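Local coordinates for GTPase-activating protein skywalker (Drosophila melanogaster, PDB 5HJQ), which activates GTP hydrolysis by Rab35 to regulate synaptic vesicle protein recycling through endosomes, and binds phosphoinositides through the TBC domain present in this chain, at residues A[307-312]-A[338-343]. Residues are numbered along the deposited sequence; the frame is centred on the assembly and turned at random.
Sequences LVILNL and KFCKKI
Ile-309 meets the sulfur of Cys-340 with both ends of its forked side chain, a compact example of a helix joined by apolar side chains to the last part of another and the segment following it. Ile-309 CG2 lies 3.6 Å from Cys-340 SG, and Ile-309 CD1 follows at 3.7 Å from the same sulfur. A chi1 of 173°, which sets CG opposite the backbone N, brings the Phe-339 ring up against Leu-312, its CZ 3.5 Å from Leu-312 O. Leu-312 O and Ile-309 O both lie obliquely to the ring, which also packs its CE2 at 4.0 Å from Leu-312 CB. A third apolar pairing joins the methyls Leu-312 CD1 and Ile-343 CD1, 3.8 Å apart, the two side chains crossing at about a right angle. Replacing Phe-339 by an alanine would probably open a gap beside Leu-312 and leave Phe-313 and Trp-323 without the ring they meet edge-to-face. Ile-309, Cys-340, Phe-339 and Ile-343 form the buried, close part, tightest at the sulfur; Leu-312 is the partly exposed member, while Lys-338, Lys-341 and Lys-342 are exposed on the side of 338-343 away from helix 300-317. Trp-277 of helix 274-279 packs on both Ile-309 and Cys-340, and Leu-350 of helix 347-356 touches Leu-312, placing the pair within the all-helical TBC fold.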
loop_
_atom_site.group_PDB
_atom_site.type_symbol
_atom_site.label_atom_id
_atom_site.label_comp_id
_atom_site.label_asym_id
_atom_site.label_seq_id
_atom_site.Cartn_x
_atom_site.Cartn_y
_atom_site.Cartn_z
ATOM N N LEU A 307 1.828 10.304 7.361
ATOM C CA LEU A 307 1.871 11.591 8.049
ATOM C C LEU A 307 0.484 12.023 8.511
ATOM O O LEU A 307 0.301 12.445 9.656
ATOM C CB LEU A 307 2.472 12.666 7.141
ATOM C CG LEU A 307 3.887 12.419 6.619
ATOM C CD1 LEU A 307 4.334 13.574 5.737
ATOM C CD2 LEU A 307 4.860 12.213 7.782
ATOM N N VAL A 308 -0.486 11.910 7.605
ATOM C CA VAL A 308 -1.866 12.307 7.871
ATOM C C VAL A 308 -2.453 11.533 9.038
ATOM O O VAL A 308 -3.062 12.114 9.936
ATOM C CB VAL A 308 -2.761 12.100 6.626
ATOM C CG1 VAL A 308 -4.217 12.383 6.956
ATOM C CG2 VAL A 308 -2.298 12.988 5.504
ATOM N N ILE A 309 -2.267 10.217 9.018
ATOM C CA ILE A 309 -2.731 9.358 10.100
ATOM C C ILE A 309 -2.149 9.806 11.440
ATOM O O ILE A 309 -2.863 9.883 12.442
ATOM C CB ILE A 309 -2.358 7.884 9.849
ATOM C CG1 ILE A 309 -3.130 7.333 8.645
ATOM C CG2 ILE A 309 -2.629 7.041 11.088
ATOM C CD1 ILE A 309 -2.870 5.867 8.379
ATOM N N LEU A 310 -0.855 10.115 11.444
ATOM C CA LEU A 310 -0.169 10.555 12.657
ATOM C C LEU A 310 -0.727 11.874 13.189
ATOM O O LEU A 310 -0.897 12.038 14.397
ATOM C CB LEU A 310 1.334 10.688 12.401
ATOM C CG LEU A 310 2.094 9.362 12.356
ATOM C CD1 LEU A 310 3.500 9.563 11.827
ATOM C CD2 LEU A 310 2.131 8.735 13.739
ATOM N N ASN A 311 -1.008 12.813 12.288
ATOM C CA ASN A 311 -1.643 14.068 12.677
ATOM C C ASN A 311 -3.056 13.845 13.199
ATOM O O ASN A 311 -3.434 14.395 14.234
ATOM C CB ASN A 311 -1.677 15.049 11.504
ATOM C CG ASN A 311 -0.296 15.446 11.040
ATOM O OD1 ASN A 311 0.688 15.213 11.735
ATOM N ND2 ASN A 311 -0.216 16.059 9.866
ATOM N N LEU A 312 -3.834 13.041 12.479
ATOM C CA LEU A 312 -5.200 12.733 12.887
ATOM C C LEU A 312 -5.238 12.012 14.234
ATOM O O LEU A 312 -6.157 12.218 15.026
ATOM C CB LEU A 312 -5.902 11.883 11.825
ATOM C CG LEU A 312 -6.290 12.567 10.512
ATOM C CD1 LEU A 312 -6.825 11.544 9.520
ATOM C CD2 LEU A 312 -7.323 13.657 10.762
ATOM N N LYS A 338 -5.756 0.359 15.692
ATOM C CA LYS A 338 -7.155 0.411 16.105
ATOM C C LYS A 338 -7.818 1.711 15.652
ATOM O O LYS A 338 -8.974 1.713 15.224
ATOM C CB LYS A 338 -7.277 0.259 17.623
ATOM C CG LYS A 338 -6.858 -1.095 18.166
ATOM C CD LYS A 338 -7.199 -1.215 19.647
ATOM C CE LYS A 338 -6.608 -0.064 20.457
ATOM N NZ LYS A 338 -6.181 -0.501 21.817
ATOM N N PHE A 339 -7.075 2.810 15.748
ATOM C CA PHE A 339 -7.568 4.121 15.338
ATOM C C PHE A 339 -7.880 4.162 13.844
ATOM O O PHE A 339 -8.857 4.780 13.422
ATOM C CB PHE A 339 -6.548 5.208 15.694
ATOM C CG PHE A 339 -6.895 6.568 15.156
ATOM C CD1 PHE A 339 -7.915 7.311 15.724
ATOM C CD2 PHE A 339 -6.193 7.110 14.091
ATOM C CE1 PHE A 339 -8.237 8.560 15.231
ATOM C CE2 PHE A 339 -6.511 8.361 13.595
ATOM C CZ PHE A 339 -7.534 9.087 14.169
ATOM N N CYS A 340 -7.041 3.503 13.052
ATOM C CA CYS A 340 -7.205 3.481 11.603
ATOM C C CYS A 340 -8.452 2.707 11.183
ATOM O O CYS A 340 -9.138 3.092 10.237
ATOM C CB CYS A 340 -5.968 2.878 10.933
ATOM S SG CYS A 340 -4.476 3.898 11.046
ATOM N N LYS A 341 -8.743 1.618 11.890
ATOM C CA LYS A 341 -9.927 0.816 11.607
ATOM C C LYS A 341 -11.200 1.631 11.789
ATOM O O LYS A 341 -12.226 1.341 11.175
ATOM C CB LYS A 341 -9.973 -0.423 12.504
ATOM C CG LYS A 341 -8.728 -1.296 12.452
ATOM C CD LYS A 341 -9.090 -2.731 12.113
ATOM C CE LYS A 341 -7.873 -3.642 12.151
ATOM N NZ LYS A 341 -7.346 -3.797 13.533
ATOM N N LYS A 342 -11.126 2.652 12.637
ATOM C CA LYS A 342 -12.264 3.520 12.902
ATOM C C LYS A 342 -11.950 4.962 12.514
ATOM O O LYS A 342 -12.464 5.897 13.127
ATOM C CB LYS A 342 -12.653 3.450 14.380
ATOM C CG LYS A 342 -12.602 2.050 14.972
ATOM C CD LYS A 342 -13.992 1.524 15.300
ATOM C CE LYS A 342 -14.255 1.570 16.799
ATOM N NZ LYS A 342 -15.548 0.923 17.159
ATOM N N ILE A 343 -11.109 5.130 11.493
ATOM C CA ILE A 343 -10.634 6.449 11.073
ATOM C C ILE A 343 -11.805 7.403 10.816
ATOM O O ILE A 343 -12.744 7.075 10.090
ATOM C CB ILE A 343 -9.719 6.344 9.817
ATOM C CG1 ILE A 343 -9.058 7.687 9.500
ATOM C CG2 ILE A 343 -10.469 5.793 8.612
ATOM C CD1 ILE A 343 -7.780 7.925 10.268
#